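Local coordinates for protein gingipain R2 Pro-Domain (Porphyromonas gingivalis, PDB 4IEF) that probably acts as the inhibitory prodomain of an arginine-specific cysteine protease, keeping the gingipain latent until it is removed, at residues 40-44 with 115-119. Sequence-based numbering, arbitrary orientation.
Sequences VQTSK and PYVYG
The hydroxyl oxygen of T42 is gripped from several directions. Y118 OH donates to T42 OG1 across 2.7 Å, T42 OG1 in turn bonds to the carbonyl oxygen of G45, and a weak bond from its own turn, K44 N to T42 OG1, adds to these. With chi1 at 79°, OG1 sits between the backbone N and carbonyl carbon, at the edge of the Y118 ring and in its plane. Threonine suits the place because its other branch, CG2, is apolar and rests against Y116 CB at 3.6 Å. Tyrosine offers both a hydroxyl for T42 and a ring face for K44: CD lies 3.6 Å from the Y118 centroid, 5° off the normal, a CH-pi contact over the ring's centre. Lysine's long methylene chain can lie over the ring, extended until it bends at chi4 (-72°), while its charged end rises farther from it; NZ is too distant for more than a weak cation-pi attraction. V40 crosses Y116 at about a right angle and sets CG2 over one face, 3.9 Å from the ring centroid, a CH-pi contact offset toward the rim; valine's branching lets CB and CG1 touch the same side, near CE1 and OH. One water links backbone to backbone, donating to Q41 O and accepting from Y116 N at 2.6 Å. A second joins S43 OG to Y118 N, the short serine side chain placing OG beside the Y118 ring edge. S43 and K44 have the backbone angles of a type I turn and connect strands 36-42 and 45-51 in a two-stranded hairpin. Against its tip lies the loop between strands 79-93 and 133-141: Y118 packs on A47, L97 and P100 and meets Y122 edge-to-face, while Y116 reaches V49.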
loop_
_atom_site.group_PDB
_atom_site.type_symbol
_atom_site.label_atom_id
_atom_site.label_comp_id
_atom_site.label_asym_id
_atom_site.label_seq_id
_atom_site.Cartn_x
_atom_site.Cartn_y
_atom_site.Cartn_z
ATOM N N VAL A 40 -6.753 -13.760 29.906
ATOM C CA VAL A 40 -6.948 -14.895 29.000
ATOM C C VAL A 40 -6.785 -16.217 29.779
ATOM O O VAL A 40 -6.054 -16.277 30.769
ATOM C CB VAL A 40 -6.036 -14.861 27.736
ATOM C CG1 VAL A 40 -6.374 -13.692 26.817
ATOM C CG2 VAL A 40 -4.558 -14.854 28.097
ATOM N N GLN A 41 -7.437 -17.267 29.273
ATOM C CA GLN A 41 -7.421 -18.615 29.821
ATOM C C GLN A 41 -6.153 -19.355 29.428
ATOM O O GLN A 41 -5.874 -19.507 28.237
ATOM C CB GLN A 41 -8.656 -19.401 29.332
ATOM C CG GLN A 41 -8.900 -20.702 30.098
ATOM C CD GLN A 41 -10.271 -21.271 29.852
ATOM O OE1 GLN A 41 -10.701 -21.479 28.710
ATOM N NE2 GLN A 41 -10.979 -21.570 30.927
ATOM N N THR A 42 -5.388 -19.826 30.426
ATOM C CA THR A 42 -4.189 -20.613 30.130
ATOM C C THR A 42 -4.116 -21.822 31.073
ATOM O O THR A 42 -4.857 -21.885 32.054
ATOM C CB THR A 42 -2.888 -19.770 30.179
ATOM O OG1 THR A 42 -2.464 -19.572 31.524
ATOM C CG2 THR A 42 -2.986 -18.441 29.446
ATOM N N SER A 43 -3.192 -22.758 30.785
ATOM C CA SER A 43 -2.924 -23.954 31.591
ATOM C C SER A 43 -2.424 -23.593 32.995
ATOM O O SER A 43 -2.629 -24.371 33.925
ATOM C CB SER A 43 -1.897 -24.841 30.894
ATOM O OG SER A 43 -0.691 -24.138 30.634
ATOM N N LYS A 44 -1.774 -22.417 33.146
ATOM C CA LYS A 44 -1.253 -21.918 34.426
ATOM C C LYS A 44 -2.257 -20.960 35.111
ATOM O O LYS A 44 -1.907 -20.293 36.083
ATOM C CB LYS A 44 0.106 -21.219 34.218
ATOM C CG LYS A 44 1.246 -22.160 33.851
ATOM C CD LYS A 44 2.551 -21.397 33.646
ATOM C CE LYS A 44 3.664 -22.272 33.118
ATOM N NZ LYS A 44 4.176 -23.231 34.139
ATOM N N PRO A 115 -4.487 -22.447 21.588
ATOM C CA PRO A 115 -4.353 -22.117 23.008
ATOM C C PRO A 115 -3.044 -21.395 23.307
ATOM O O PRO A 115 -2.104 -21.431 22.508
ATOM C CB PRO A 115 -4.403 -23.489 23.685
ATOM C CG PRO A 115 -3.812 -24.427 22.672
ATOM C CD PRO A 115 -3.997 -23.814 21.307
ATOM N N TYR A 116 -2.985 -20.748 24.471
ATOM C CA TYR A 116 -1.770 -20.104 24.954
ATOM C C TYR A 116 -0.890 -21.205 25.551
ATOM O O TYR A 116 -1.317 -21.884 26.485
ATOM C CB TYR A 116 -2.121 -19.014 25.982
ATOM C CG TYR A 116 -2.749 -17.776 25.375
ATOM C CD1 TYR A 116 -4.131 -17.637 25.295
ATOM C CD2 TYR A 116 -1.963 -16.733 24.908
ATOM C CE1 TYR A 116 -4.715 -16.494 24.746
ATOM C CE2 TYR A 116 -2.532 -15.582 24.367
ATOM C CZ TYR A 116 -3.909 -15.466 24.284
ATOM O OH TYR A 116 -4.461 -14.333 23.731
ATOM N N VAL A 117 0.281 -21.449 24.956
ATOM C CA VAL A 117 1.198 -22.497 25.399
ATOM C C VAL A 117 2.509 -21.847 25.871
ATOM O O VAL A 117 3.105 -21.036 25.162
ATOM C CB VAL A 117 1.413 -23.605 24.316
ATOM C CG1 VAL A 117 1.876 -23.027 22.982
ATOM C CG2 VAL A 117 2.348 -24.716 24.796
ATOM N N TYR A 118 2.924 -22.197 27.092
ATOM C CA TYR A 118 4.143 -21.695 27.720
ATOM C C TYR A 118 5.358 -22.481 27.232
ATOM O O TYR A 118 5.329 -23.714 27.215
ATOM C CB TYR A 118 4.038 -21.773 29.255
ATOM C CG TYR A 118 2.965 -20.881 29.837
ATOM C CD1 TYR A 118 1.666 -21.349 30.021
ATOM C CD2 TYR A 118 3.251 -19.576 30.228
ATOM C CE1 TYR A 118 0.671 -20.531 30.552
ATOM C CE2 TYR A 118 2.267 -18.751 30.777
ATOM C CZ TYR A 118 0.974 -19.231 30.928
ATOM O OH TYR A 118 -0.007 -18.429 31.457
ATOM N N GLY A 119 6.401 -21.761 26.829
ATOM C CA GLY A 119 7.656 -22.353 26.373
ATOM C C GLY A 119 8.643 -22.514 27.509
ATOM O O GLY A 119 8.328 -22.147 28.645
HETATM O O HOH W 1 -4.919 -21.066 26.240
HETATM O O HOH W 2 0.925 -24.360 28.347
#